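Local coordinates for CRISPR-associated protein, Cse2 family (Meiothermus ruber, PDB 3WA8) that probably binds G-rich crRNA sequences and stabilises the R-loop, as the CasB (Cse2) subunit of a type I-E CRISPR system, at residues 27-32 with 38-43; 15-20 with 46-51; 125-130 with 186-191. All blocks are in the same frame, centred on the assembly; numbering follows the deposited sequence.

Contact 1. Residues 27-32 with 38-43; sequences LARMRR and GAEVVP
Arg29 and Glu40 meet with their chains nearly perpendicular, and their flat ends lie one over the other. The guanidinium and carboxylate planes are only 17° apart. Glu40 OE2 sits over one face of the guanidinium, 2.8 Å from Arg29 NH1. This is a salt bridge of charges alone, because the oxygen stands above the plane, where none of the N-H bonds is aimed. The Glu40 chain bends at chi2 (90°), which turns the carboxylate back over the arginine. Arg32 adds a looser contact from the next turn of the helix. Its CG packs 3.9 Å from Glu40 CD, and the two chains run at an angle to each other.

The contact ties the last turns of helix 24-32 to the loop that leads into helix 43-49, in an all-helical Cse2 fold. Val42 is the N-cap residue of that second helix, and its backbone N is hydrogen-bonded to Tyr66 OH. Its side chain lies alongside that of Arg29, the two running opposite ways, with Val42 CG2 3.5 Å from Arg29 CB. The same methyl, Val42 CG2, meets Met30 CG at 4.1 Å.

With an alanine at the position of Glu40, the Arg29 guanidinium would probably lose its counter-charge across the contact and be freer to turn. Met30 is buried and also packs on Leu44 and Ala69.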
ATOM      1  N   LEU A  27     -10.773  11.631   7.977  1.00 45.10           N
ATOM      2  CA  LEU A  27      -9.813  11.616   6.865  1.00 43.36           C
ATOM      3  C   LEU A  27      -8.731  12.681   7.091  1.00 43.75           C
ATOM      4  O   LEU A  27      -7.530  12.442   6.833  1.00 42.58           O
ATOM      5  CB  LEU A  27     -10.532  11.778   5.532  1.00 44.68           C
ATOM      6  CG  LEU A  27     -11.631  10.750   5.297  1.00 44.23           C
ATOM      7  CD1 LEU A  27     -12.575  11.205   4.220  1.00 47.46           C
ATOM      8  CD2 LEU A  27     -11.034   9.410   4.935  1.00 40.97           C
ATOM      9  N   ALA A  28      -9.157  13.826   7.635  1.00 44.84           N
ATOM     10  CA  ALA A  28      -8.237  14.901   7.939  1.00 46.07           C
ATOM     11  C   ALA A  28      -7.186  14.411   8.923  1.00 44.73           C
ATOM     12  O   ALA A  28      -5.999  14.599   8.671  1.00 44.83           O
ATOM     13  CB  ALA A  28      -8.969  16.125   8.461  1.00 48.37           C
ATOM     14  N   ARG A  29      -7.622  13.754  10.004  1.00 44.04           N
ATOM     15  CA  ARG A  29      -6.711  13.184  10.984  1.00 43.93           C
ATOM     16  C   ARG A  29      -5.789  12.126  10.374  1.00 42.99           C
ATOM     17  O   ARG A  29      -4.544  12.209  10.524  1.00 42.37           O
ATOM     18  CB  ARG A  29      -7.467  12.556  12.107  1.00 43.61           C
ATOM     19  CG  ARG A  29      -8.051  13.537  13.058  1.00 46.03           C
ATOM     20  CD  ARG A  29      -8.411  12.856  14.390  1.00 44.14           C
ATOM     21  NE  ARG A  29      -8.071  13.818  15.397  1.00 47.27           N
ATOM     22  CZ  ARG A  29      -6.941  13.824  16.078  1.00 50.20           C
ATOM     23  NH1 ARG A  29      -6.050  12.856  15.944  1.00 50.04           N
ATOM     24  NH2 ARG A  29      -6.721  14.801  16.927  1.00 53.81           N
ATOM     25  N   MET A  30      -6.396  11.162   9.667  1.00 42.21           N
ATOM     26  CA  MET A  30      -5.642  10.085   8.998  1.00 41.96           C
ATOM     27  C   MET A  30      -4.537  10.673   8.119  1.00 42.14           C
ATOM     28  O   MET A  30      -3.399  10.197   8.141  1.00 41.38           O
ATOM     29  CB  MET A  30      -6.554   9.184   8.163  1.00 40.82           C
ATOM     30  CG  MET A  30      -7.550   8.326   8.957  1.00 41.56           C
ATOM     31  SD  MET A  30      -8.763   7.549   7.829  1.00 45.32           S
ATOM     32  CE  MET A  30      -9.950   6.853   8.963  1.00 44.15           C
ATOM     33  N   ARG A  31      -4.881  11.741   7.385  1.00 43.91           N
ATOM     34  CA  ARG A  31      -3.944  12.439   6.508  1.00 44.43           C
ATOM     35  C   ARG A  31      -2.831  13.089   7.312  1.00 45.87           C
ATOM     36  O   ARG A  31      -1.652  12.934   6.992  1.00 45.43           O
ATOM     37  CB  ARG A  31      -4.678  13.503   5.710  1.00 46.71           C
ATOM     38  CG  ARG A  31      -4.979  13.174   4.272  1.00 45.68           C
ATOM     39  CD  ARG A  31      -5.786  14.341   3.734  1.00 48.65           C
ATOM     40  NE  ARG A  31      -7.198  14.023   3.641  1.00 49.58           N
ATOM     41  CZ  ARG A  31      -8.166  14.860   3.966  1.00 57.21           C
ATOM     42  NH1 ARG A  31      -7.897  16.061   4.460  1.00 60.67           N
ATOM     43  NH2 ARG A  31      -9.431  14.496   3.825  1.00 62.75           N
ATOM     44  N   ARG A  32      -3.232  13.809   8.359  1.00 48.10           N
ATOM     45  CA  ARG A  32      -2.315  14.492   9.278  1.00 50.98           C
ATOM     46  C   ARG A  32      -1.289  13.558   9.954  1.00 50.07           C
ATOM     47  O   ARG A  32      -0.139  13.951  10.130  1.00 51.46           O
ATOM     48  CB  ARG A  32      -3.105  15.255  10.336  1.00 52.94           C
ATOM     49  CG  ARG A  32      -2.213  15.948  11.317  1.00 59.40           C
ATOM     50  CD  ARG A  32      -2.789  17.253  11.833  1.00 68.85           C
ATOM     51  NE  ARG A  32      -1.727  18.273  11.876  1.00 77.17           N
ATOM     52  CZ  ARG A  32      -1.820  19.412  12.563  1.00 84.50           C
ATOM     53  NH1 ARG A  32      -2.928  19.670  13.261  1.00 85.07           N
ATOM     54  NH2 ARG A  32      -0.812  20.296  12.559  1.00 89.67           N
ATOM     55  N   GLY A  38       0.084   6.634  13.603  1.00 46.71           N
ATOM     56  CA  GLY A  38      -0.206   6.146  14.942  1.00 47.56           C
ATOM     57  C   GLY A  38      -0.133   7.244  15.968  1.00 49.48           C
ATOM     58  O   GLY A  38      -0.843   7.216  16.967  1.00 51.21           O
ATOM     59  N   ALA A  39       0.714   8.236  15.731  1.00 49.92           N
ATOM     60  CA  ALA A  39       0.919   9.282  16.739  1.00 52.55           C
ATOM     61  C   ALA A  39      -0.248  10.239  16.718  1.00 51.49           C
ATOM     62  O   ALA A  39      -0.460  10.952  17.655  1.00 54.54           O
ATOM     63  CB  ALA A  39       2.229  10.009  16.520  1.00 53.33           C
ATOM     64  N   GLU A  40      -1.002  10.254  15.640  1.00 48.87           N
ATOM     65  CA  GLU A  40      -2.188  11.093  15.539  1.00 49.53           C
ATOM     66  C   GLU A  40      -3.400  10.169  15.629  1.00 48.61           C
ATOM     67  O   GLU A  40      -3.741   9.459  14.681  1.00 47.13           O
ATOM     68  CB  GLU A  40      -2.196  11.836  14.203  1.00 48.21           C
ATOM     69  CG  GLU A  40      -3.483  12.503  13.850  1.00 48.91           C
ATOM     70  CD  GLU A  40      -3.527  13.907  14.361  1.00 57.30           C
ATOM     71  OE1 GLU A  40      -2.495  14.369  14.875  1.00 60.97           O
ATOM     72  OE2 GLU A  40      -4.588  14.559  14.262  1.00 61.10           O
ATOM     73  N   VAL A  41      -4.041  10.159  16.777  1.00 50.47           N
ATOM     74  CA  VAL A  41      -4.970   9.102  17.085  1.00 49.49           C
ATOM     75  C   VAL A  41      -6.316   9.310  16.404  1.00 48.21           C
ATOM     76  O   VAL A  41      -6.855  10.419  16.430  1.00 49.03           O
ATOM     77  CB  VAL A  41      -5.118   9.054  18.588  1.00 52.92           C
ATOM     78  CG1 VAL A  41      -6.183   8.098  18.995  1.00 51.85           C
ATOM     79  CG2 VAL A  41      -3.779   8.694  19.182  1.00 54.07           C
ATOM     80  N   VAL A  42      -6.858   8.253  15.797  1.00 46.89           N
ATOM     81  CA  VAL A  42      -8.194   8.317  15.182  1.00 46.41           C
ATOM     82  C   VAL A  42      -9.137   7.237  15.738  1.00 48.26           C
ATOM     83  O   VAL A  42      -8.936   6.030  15.467  1.00 48.68           O
ATOM     84  CB  VAL A  42      -8.123   8.157  13.636  1.00 44.11           C
ATOM     85  CG1 VAL A  42      -9.514   8.247  13.051  1.00 44.90           C
ATOM     86  CG2 VAL A  42      -7.216   9.190  13.001  1.00 41.91           C
ATOM     87  N   PRO A  43     -10.192   7.642  16.479  1.00 50.01           N
ATOM     88  CA  PRO A  43     -11.024   6.663  17.210  1.00 52.26           C
ATOM     89  C   PRO A  43     -11.439   5.531  16.305  1.00 52.21           C
ATOM     90  O   PRO A  43     -11.274   4.375  16.660  1.00 54.11           O
ATOM     91  CB  PRO A  43     -12.243   7.468  17.633  1.00 52.73           C
ATOM     92  CG  PRO A  43     -11.748   8.838  17.775  1.00 52.84           C
ATOM     93  CD  PRO A  43     -10.689   9.011  16.668  1.00 50.62           C
TER

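Contact 2. Residues 15-20 with 46-51; sequences VRYLRQ and EGFLGR
Tyr17 and Phe48 mark the nearest backbone approach of helix 10-21 and the end of helix 43-49, with their CA atoms 8.7 Å apart. At that spacing only side chains bridge the gap. The contact is a small aromatic one between two helices of the N-terminal part of the all-helical Cse2 fold, and it lies at the surface.

The two rings form an edge-to-face pair. The edge of Phe48 is turned toward the face of Tyr17, with the planes at 55° and the centroids 5.4 Å apart. Phe48 CD1 does the touching. It stands over the Tyr17 ring near the rim, 4.1 Å from Tyr17 CD2. Both residues set out toward the other helix, and their side chains overlap while heading opposite ways. In Tyr17, CG is trans to the backbone N (chi1 177°), which carries the ring out from its helix and across to the partner. Phe48 is held in a wider aromatic group. It makes a second edge-to-face pair with Phe14 and also touches Tyr65 of helix 59-72.

Arg51 follows just after the helix and comes at Tyr17 from the opposite direction. Its chain bends at chi3, which brings the guanidinium to the phenol end of the ring. The two flat groups are inclined to each other, and the hydroxyl lies at the edge of the guanidinium, near its plane. Tyr17 OH also makes a weak hydrogen bond to Leu44 O, so the hydroxyl is linked to the body of helix 43-49 as well. The bond from Arg51 is weak too: Arg51 NH2 donates to Tyr17 OH over 3.3 Å, at an N-H...O angle of 160°.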
ATOM      1  N   VAL A  15     -10.191  -2.134   5.377  1.00 54.19           N
ATOM      2  CA  VAL A  15     -10.361  -1.189   4.292  1.00 53.02           C
ATOM      3  C   VAL A  15     -11.843  -0.932   4.011  1.00 55.57           C
ATOM      4  O   VAL A  15     -12.247   0.212   3.930  1.00 55.56           O
ATOM      5  CB  VAL A  15      -9.594  -1.675   3.047  1.00 53.21           C
ATOM      6  CG1 VAL A  15     -10.053  -0.945   1.773  1.00 53.14           C
ATOM      7  CG2 VAL A  15      -8.083  -1.506   3.299  1.00 49.91           C
ATOM      8  N   ARG A  16     -12.647  -1.976   3.895  1.00 58.60           N
ATOM      9  CA  ARG A  16     -14.092  -1.814   3.809  1.00 62.84           C
ATOM     10  C   ARG A  16     -14.638  -0.855   4.883  1.00 61.42           C
ATOM     11  O   ARG A  16     -15.465   0.010   4.594  1.00 62.62           O
ATOM     12  CB  ARG A  16     -14.770  -3.183   3.908  1.00 66.95           C
ATOM     13  CG  ARG A  16     -16.311  -3.191   3.916  1.00 73.18           C
ATOM     14  CD  ARG A  16     -16.863  -4.595   3.495  1.00 79.70           C
ATOM     15  NE  ARG A  16     -15.918  -5.246   2.558  1.00 86.15           N
ATOM     16  CZ  ARG A  16     -16.035  -6.471   2.026  1.00 91.01           C
ATOM     17  NH1 ARG A  16     -17.090  -7.249   2.310  1.00 96.95           N
ATOM     18  NH2 ARG A  16     -15.076  -6.916   1.201  1.00 88.65           N
ATOM     19  N   TYR A  17     -14.157  -1.002   6.112  1.00 59.72           N
ATOM     20  CA  TYR A  17     -14.647  -0.246   7.253  1.00 59.24           C
ATOM     21  C   TYR A  17     -14.303   1.221   7.077  1.00 55.91           C
ATOM     22  O   TYR A  17     -15.154   2.088   7.293  1.00 56.17           O
ATOM     23  CB  TYR A  17     -14.018  -0.854   8.501  1.00 60.28           C
ATOM     24  CG  TYR A  17     -14.271  -0.258   9.875  1.00 61.29           C
ATOM     25  CD1 TYR A  17     -15.309  -0.704  10.700  1.00 65.62           C
ATOM     26  CD2 TYR A  17     -13.377   0.671  10.397  1.00 59.37           C
ATOM     27  CE1 TYR A  17     -15.480  -0.157  12.014  1.00 68.55           C
ATOM     28  CE2 TYR A  17     -13.514   1.212  11.664  1.00 60.50           C
ATOM     29  CZ  TYR A  17     -14.554   0.815  12.481  1.00 66.17           C
ATOM     30  OH  TYR A  17     -14.612   1.409  13.752  1.00 66.79           O
ATOM     31  N   LEU A  18     -13.065   1.501   6.660  1.00 52.44           N
ATOM     32  CA  LEU A  18     -12.659   2.869   6.381  1.00 49.91           C
ATOM     33  C   LEU A  18     -13.552   3.475   5.297  1.00 51.69           C
ATOM     34  O   LEU A  18     -13.980   4.622   5.430  1.00 52.26           O
ATOM     35  CB  LEU A  18     -11.215   2.952   5.923  1.00 47.16           C
ATOM     36  CG  LEU A  18      -9.998   2.634   6.784  1.00 46.22           C
ATOM     37  CD1 LEU A  18      -8.778   2.533   5.880  1.00 45.23           C
ATOM     38  CD2 LEU A  18      -9.721   3.700   7.765  1.00 46.13           C
ATOM     39  N   ARG A  19     -13.836   2.713   4.236  1.00 52.68           N
ATOM     40  CA  ARG A  19     -14.685   3.202   3.144  1.00 54.72           C
ATOM     41  C   ARG A  19     -16.096   3.512   3.597  1.00 57.51           C
ATOM     42  O   ARG A  19     -16.731   4.472   3.137  1.00 59.24           O
ATOM     43  CB  ARG A  19     -14.787   2.165   2.041  1.00 56.97           C
ATOM     44  CG  ARG A  19     -13.479   1.814   1.436  1.00 55.44           C
ATOM     45  CD  ARG A  19     -13.662   1.346   0.045  1.00 57.72           C
ATOM     46  NE  ARG A  19     -12.384   1.416  -0.653  1.00 56.94           N
ATOM     47  CZ  ARG A  19     -11.735   0.358  -1.117  1.00 55.70           C
ATOM     48  NH1 ARG A  19     -12.236  -0.851  -0.963  1.00 58.55           N
ATOM     49  NH2 ARG A  19     -10.597   0.515  -1.744  1.00 51.68           N
ATOM     50  N   GLN A  20     -16.610   2.676   4.483  1.00 58.35           N
ATOM     51  CA  GLN A  20     -18.001   2.769   4.822  1.00 61.52           C
ATOM     52  C   GLN A  20     -18.231   3.763   5.924  1.00 59.69           C
ATOM     53  O   GLN A  20     -19.273   4.364   5.959  1.00 62.12           O
ATOM     54  CB  GLN A  20     -18.549   1.412   5.211  1.00 64.43           C
ATOM     55  CG  GLN A  20     -18.549   0.415   4.080  1.00 70.22           C
ATOM     56  CD  GLN A  20     -19.326  -0.835   4.457  1.00 80.65           C
ATOM     57  OE1 GLN A  20     -19.837  -0.919   5.580  1.00 86.17           O
ATOM     58  NE2 GLN A  20     -19.433  -1.809   3.534  1.00 83.09           N
ATOM     59  N   GLU A  46      -8.430   3.222  15.982  1.00 52.63           N
ATOM     60  CA  GLU A  46      -8.224   2.692  17.329  1.00 56.18           C
ATOM     61  C   GLU A  46      -9.265   1.637  17.695  1.00 60.23           C
ATOM     62  O   GLU A  46      -8.941   0.592  18.279  1.00 63.43           O
ATOM     63  CB  GLU A  46      -8.280   3.821  18.346  1.00 56.81           C
ATOM     64  CG  GLU A  46      -7.126   4.780  18.264  1.00 53.76           C
ATOM     65  CD  GLU A  46      -5.804   4.128  18.554  1.00 52.76           C
ATOM     66  OE1 GLU A  46      -5.782   3.194  19.378  1.00 57.77           O
ATOM     67  OE2 GLU A  46      -4.785   4.544  17.966  1.00 47.84           O
ATOM     68  N   GLY A  47     -10.515   1.938  17.357  1.00 60.32           N
ATOM     69  CA  GLY A  47     -11.604   1.019  17.526  1.00 64.58           C
ATOM     70  C   GLY A  47     -11.301  -0.296  16.854  1.00 66.41           C
ATOM     71  O   GLY A  47     -11.481  -1.370  17.450  1.00 70.52           O
ATOM     72  N   PHE A  48     -10.831  -0.224  15.611  1.00 63.89           N
ATOM     73  CA  PHE A  48     -10.637  -1.438  14.835  1.00 65.31           C
ATOM     74  C   PHE A  48      -9.478  -2.222  15.417  1.00 68.02           C
ATOM     75  O   PHE A  48      -9.595  -3.431  15.632  1.00 71.68           O
ATOM     76  CB  PHE A  48     -10.429  -1.112  13.366  1.00 61.26           C
ATOM     77  CG  PHE A  48     -10.448  -2.303  12.474  1.00 62.05           C
ATOM     78  CD1 PHE A  48     -11.619  -2.690  11.836  1.00 62.93           C
ATOM     79  CD2 PHE A  48      -9.291  -3.040  12.251  1.00 63.19           C
ATOM     80  CE1 PHE A  48     -11.652  -3.800  10.998  1.00 62.82           C
ATOM     81  CE2 PHE A  48      -9.312  -4.168  11.412  1.00 64.21           C
ATOM     82  CZ  PHE A  48     -10.497  -4.542  10.786  1.00 64.03           C
ATOM     83  N   LEU A  49      -8.382  -1.527  15.721  1.00 67.45           N
ATOM     84  CA  LEU A  49      -7.213  -2.182  16.325  1.00 71.20           C
ATOM     85  C   LEU A  49      -7.528  -2.736  17.704  1.00 78.25           C
ATOM     86  O   LEU A  49      -7.002  -3.768  18.092  1.00 82.04           O
ATOM     87  CB  LEU A  49      -6.026  -1.233  16.434  1.00 68.18           C
ATOM     88  CG  LEU A  49      -5.469  -0.564  15.180  1.00 62.60           C
ATOM     89  CD1 LEU A  49      -4.594   0.595  15.545  1.00 57.06           C
ATOM     90  CD2 LEU A  49      -4.693  -1.573  14.377  1.00 63.52           C
ATOM     91  N   GLY A  50      -8.384  -2.041  18.440  1.00 81.41           N
ATOM     92  CA  GLY A  50      -8.756  -2.456  19.779  1.00 90.07           C
ATOM     93  C   GLY A  50      -9.663  -3.670  19.802  1.00 96.75           C
ATOM     94  O   GLY A  50     -10.003  -4.179  20.869  1.00102.22           O
ATOM     95  N   ARG A  51     -10.061  -4.138  18.626  1.00 97.46           N
ATOM     96  CA  ARG A  51     -10.925  -5.300  18.544  1.00104.90           C
ATOM     97  C   ARG A  51     -10.187  -6.565  18.108  1.00108.57           C
ATOM     98  O   ARG A  51     -10.804  -7.600  17.858  1.00112.77           O
ATOM     99  CB  ARG A  51     -12.153  -5.008  17.673  1.00102.83           C
ATOM    100  CG  ARG A  51     -13.277  -4.266  18.433  1.00105.46           C
ATOM    101  CD  ARG A  51     -14.572  -4.145  17.620  1.00105.67           C
ATOM    102  NE  ARG A  51     -14.356  -3.478  16.326  1.00105.03           N
ATOM    103  CZ  ARG A  51     -14.403  -2.157  16.135  1.00103.06           C
ATOM    104  NH1 ARG A  51     -14.665  -1.330  17.148  1.00104.55           N
ATOM    105  NH2 ARG A  51     -14.190  -1.654  14.923  1.00 99.60           N
TER

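Contact 3. Residues 125-130 with 186-191; sequences SIEQRF and AFYRTV
An antiparallel helix pair, 124-135 with 178-197, is joined here by stacked phenylalanines, Phe130 and Phe187. The axes of the two short segments come no closer than 12.9 Å and run at 159°. Large side chains fill this wide spacing.

The rings of Phe130 and Phe187 make an offset stack, with centroids 4.5 Å apart and planes at 23°. The side chains reach in from the two helices and overlap. Phe130 CE2 lies over a face of the Phe187 ring, with Phe187 CG as its nearest atom. In turn, Phe187 CD1 lies over a face of Phe130. Both residues have CG trans to the backbone N (chi1 170° in Phe130), which carries each ring out toward the other helix.

Glu127 and Tyr188 form a polar link beside the stack. Tyr188 OH donates a hydrogen bond of 2.6 Å to Glu127 OE2. The carboxylate oxygen accepts on its anti side, somewhat out of the carboxylate plane, and it lies at the edge of the tyrosine ring. The Glu127 chain is extended beyond CG and carries the carboxylate to the tyrosine hydroxyl; Glu127 CG passes 4.3 Å from Phe187 CZ. The glutamate and tyrosine side chains are roughly perpendicular.

Two further helices pack on the pair. Phe187 meets the ring of Tyr117 and touches Ala114, both on helix 109-119, while Phe130 packs against Met148 of helix 141-154.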
ATOM      1  N   SER A 125      14.864   5.890 -13.171  1.00 81.13           N
ATOM      2  CA  SER A 125      14.700   6.468 -11.863  1.00 78.73           C
ATOM      3  C   SER A 125      13.546   5.800 -11.083  1.00 73.74           C
ATOM      4  O   SER A 125      13.615   5.688  -9.860  1.00 71.23           O
ATOM      5  CB  SER A 125      14.574   7.988 -11.926  1.00 82.35           C
ATOM      6  OG  SER A 125      13.278   8.368 -12.320  1.00 83.42           O
ATOM      7  N   ILE A 126      12.493   5.334 -11.757  1.00 72.88           N
ATOM      8  CA  ILE A 126      11.442   4.661 -10.995  1.00 68.33           C
ATOM      9  C   ILE A 126      11.977   3.317 -10.520  1.00 65.67           C
ATOM     10  O   ILE A 126      11.687   2.881  -9.387  1.00 62.44           O
ATOM     11  CB  ILE A 126      10.073   4.525 -11.748  1.00 69.12           C
ATOM     12  CG1 ILE A 126       9.185   5.756 -11.511  1.00 70.28           C
ATOM     13  CG2 ILE A 126       9.266   3.315 -11.239  1.00 65.30           C
ATOM     14  CD1 ILE A 126       9.416   6.887 -12.483  1.00 77.72           C
ATOM     15  N   GLU A 127      12.782   2.671 -11.367  1.00 67.02           N
ATOM     16  CA  GLU A 127      13.313   1.375 -11.013  1.00 64.68           C
ATOM     17  C   GLU A 127      14.206   1.513  -9.803  1.00 63.89           C
ATOM     18  O   GLU A 127      14.141   0.697  -8.880  1.00 61.59           O
ATOM     19  CB  GLU A 127      14.089   0.780 -12.154  1.00 67.44           C
ATOM     20  CG  GLU A 127      14.407  -0.678 -11.964  1.00 65.77           C
ATOM     21  CD  GLU A 127      15.144  -1.229 -13.140  1.00 70.02           C
ATOM     22  OE1 GLU A 127      15.791  -0.424 -13.843  1.00 74.89           O
ATOM     23  OE2 GLU A 127      15.074  -2.452 -13.376  1.00 70.64           O
ATOM     24  N   GLN A 128      15.016   2.568  -9.795  1.00 66.60           N
ATOM     25  CA  GLN A 128      15.909   2.832  -8.671  1.00 67.17           C
ATOM     26  C   GLN A 128      15.164   3.173  -7.390  1.00 63.76           C
ATOM     27  O   GLN A 128      15.416   2.590  -6.340  1.00 61.84           O
ATOM     28  CB  GLN A 128      16.924   3.906  -9.031  1.00 71.82           C
ATOM     29  CG  GLN A 128      18.143   3.326  -9.754  1.00 78.02           C
ATOM     30  CD  GLN A 128      18.934   4.409 -10.436  1.00 88.71           C
ATOM     31  OE1 GLN A 128      18.805   5.595 -10.082  1.00 93.95           O
ATOM     32  NE2 GLN A 128      19.754   4.031 -11.424  1.00 93.18           N
ATOM     33  N   ARG A 129      14.213   4.087  -7.498  1.00 63.60           N
ATOM     34  CA  ARG A 129      13.362   4.422  -6.377  1.00 61.02           C
ATOM     35  C   ARG A 129      12.712   3.146  -5.856  1.00 56.79           C
ATOM     36  O   ARG A 129      12.550   2.987  -4.640  1.00 55.29           O
ATOM     37  CB  ARG A 129      12.330   5.482  -6.761  1.00 61.79           C
ATOM     38  CG  ARG A 129      11.387   5.855  -5.629  1.00 62.28           C
ATOM     39  CD  ARG A 129      10.778   7.242  -5.829  1.00 68.21           C
ATOM     40  NE  ARG A 129      11.529   8.284  -5.139  1.00 72.21           N
ATOM     41  CZ  ARG A 129      11.574   9.549  -5.533  1.00 78.68           C
ATOM     42  NH1 ARG A 129      10.925   9.927  -6.627  1.00 82.33           N
ATOM     43  NH2 ARG A 129      12.288  10.441  -4.851  1.00 82.78           N
ATOM     44  N   PHE A 130      12.398   2.235  -6.775  1.00 55.33           N
ATOM     45  CA  PHE A 130      11.768   0.977  -6.433  1.00 52.14           C
ATOM     46  C   PHE A 130      12.717   0.038  -5.699  1.00 52.04           C
ATOM     47  O   PHE A 130      12.340  -0.621  -4.710  1.00 50.39           O
ATOM     48  CB  PHE A 130      11.209   0.308  -7.691  1.00 52.35           C
ATOM     49  CG  PHE A 130      10.757  -1.111  -7.479  1.00 50.24           C
ATOM     50  CD1 PHE A 130       9.840  -1.426  -6.483  1.00 47.24           C
ATOM     51  CD2 PHE A 130      11.241  -2.137  -8.296  1.00 51.73           C
ATOM     52  CE1 PHE A 130       9.422  -2.747  -6.285  1.00 47.18           C
ATOM     53  CE2 PHE A 130      10.842  -3.455  -8.109  1.00 50.77           C
ATOM     54  CZ  PHE A 130       9.913  -3.761  -7.102  1.00 50.23           C
ATOM     55  N   ALA A 186       6.901  -9.574  -8.921  1.00 54.35           N
ATOM     56  CA  ALA A 186       5.742  -8.996  -9.568  1.00 54.99           C
ATOM     57  C   ALA A 186       6.225  -7.952 -10.536  1.00 55.41           C
ATOM     58  O   ALA A 186       5.821  -7.954 -11.687  1.00 58.48           O
ATOM     59  CB  ALA A 186       4.803  -8.396  -8.564  1.00 52.73           C
ATOM     60  N   PHE A 187       7.110  -7.076 -10.083  1.00 53.75           N
ATOM     61  CA  PHE A 187       7.632  -6.024 -10.934  1.00 55.00           C
ATOM     62  C   PHE A 187       8.226  -6.593 -12.222  1.00 58.94           C
ATOM     63  O   PHE A 187       7.815  -6.225 -13.326  1.00 61.71           O
ATOM     64  CB  PHE A 187       8.695  -5.235 -10.189  1.00 53.29           C
ATOM     65  CG  PHE A 187       9.281  -4.095 -10.980  1.00 54.30           C
ATOM     66  CD1 PHE A 187       8.742  -2.807 -10.873  1.00 54.00           C
ATOM     67  CD2 PHE A 187      10.377  -4.295 -11.805  1.00 55.71           C
ATOM     68  CE1 PHE A 187       9.261  -1.736 -11.599  1.00 55.58           C
ATOM     69  CE2 PHE A 187      10.912  -3.215 -12.538  1.00 59.50           C
ATOM     70  CZ  PHE A 187      10.348  -1.935 -12.439  1.00 58.29           C
ATOM     71  N   TYR A 188       9.190  -7.493 -12.108  1.00 59.80           N
ATOM     72  CA  TYR A 188       9.859  -7.925 -13.323  1.00 63.45           C
ATOM     73  C   TYR A 188       8.996  -8.818 -14.185  1.00 67.10           C
ATOM     74  O   TYR A 188       9.157  -8.864 -15.391  1.00 70.23           O
ATOM     75  CB  TYR A 188      11.236  -8.502 -13.017  1.00 63.47           C
ATOM     76  CG  TYR A 188      12.189  -7.394 -12.602  1.00 62.58           C
ATOM     77  CD1 TYR A 188      12.685  -6.500 -13.547  1.00 63.96           C
ATOM     78  CD2 TYR A 188      12.554  -7.206 -11.258  1.00 60.46           C
ATOM     79  CE1 TYR A 188      13.533  -5.469 -13.191  1.00 63.81           C
ATOM     80  CE2 TYR A 188      13.416  -6.163 -10.884  1.00 59.38           C
ATOM     81  CZ  TYR A 188      13.896  -5.296 -11.866  1.00 61.63           C
ATOM     82  OH  TYR A 188      14.737  -4.248 -11.557  1.00 61.45           O
ATOM     83  N   ARG A 189       8.027  -9.472 -13.562  1.00 67.75           N
ATOM     84  CA  ARG A 189       7.047 -10.266 -14.280  1.00 72.21           C
ATOM     85  C   ARG A 189       6.120  -9.409 -15.159  1.00 74.14           C
ATOM     86  O   ARG A 189       5.832  -9.777 -16.300  1.00 78.89           O
ATOM     87  CB  ARG A 189       6.223 -11.069 -13.297  1.00 71.92           C
ATOM     88  CG  ARG A 189       5.635 -12.292 -13.898  1.00 79.31           C
ATOM     89  CD  ARG A 189       5.000 -13.157 -12.849  1.00 83.78           C
ATOM     90  NE  ARG A 189       5.223 -14.556 -13.174  1.00 91.32           N
ATOM     91  CZ  ARG A 189       4.352 -15.533 -12.958  1.00 96.50           C
ATOM     92  NH1 ARG A 189       3.165 -15.269 -12.403  1.00 95.25           N
ATOM     93  NH2 ARG A 189       4.679 -16.780 -13.313  1.00101.90           N
ATOM     94  N   THR A 190       5.674  -8.272 -14.630  1.00 71.29           N
ATOM     95  CA  THR A 190       4.872  -7.309 -15.371  1.00 73.22           C
ATOM     96  C   THR A 190       5.623  -6.682 -16.540  1.00 75.88           C
ATOM     97  O   THR A 190       5.113  -6.630 -17.644  1.00 80.37           O
ATOM     98  CB  THR A 190       4.414  -6.185 -14.450  1.00 70.07           C
ATOM     99  OG1 THR A 190       3.605  -6.719 -13.398  1.00 69.12           O
ATOM    100  CG2 THR A 190       3.612  -5.163 -15.206  1.00 72.88           C
ATOM    101  N   VAL A 191       6.827  -6.188 -16.292  1.00 74.51           N
ATOM    102  CA  VAL A 191       7.677  -5.618 -17.343  1.00 77.93           C
ATOM    103  C   VAL A 191       7.884  -6.597 -18.521  1.00 83.32           C
ATOM    104  O   VAL A 191       7.675  -6.263 -19.696  1.00 87.27           O
ATOM    105  CB  VAL A 191       9.036  -5.193 -16.748  1.00 75.10           C
ATOM    106  CG1 VAL A 191       9.998  -4.799 -17.833  1.00 78.83           C
ATOM    107  CG2 VAL A 191       8.855  -4.058 -15.787  1.00 70.61           C
TER

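In the fold
Contacts 1 and 2 belong to one region of the fold. Contact 1 holds the loop that leads into helix 43-49, and contact 2 holds that helix near its end. Contact 1 is nested inside the chain loop that contact 2 closes. They touch directly, with Met30 packed on Leu18 and Val41 on Glu46. Contact 3 joins later helices on the opposite side of the chain's centre, about 31 Å from contact 1 between centres. Contact 2 is a surface contact, whereas contacts 1 and 3 are partly buried. Contact 1 combines charge pairing with apolar packing. Contacts 2 and 3 rest on aromatic pairs, edge-to-face and stacked. Arginine bonds weakly to a tyrosine hydroxyl in contact 2; in contact 3 such a hydroxyl donates to a carboxylate.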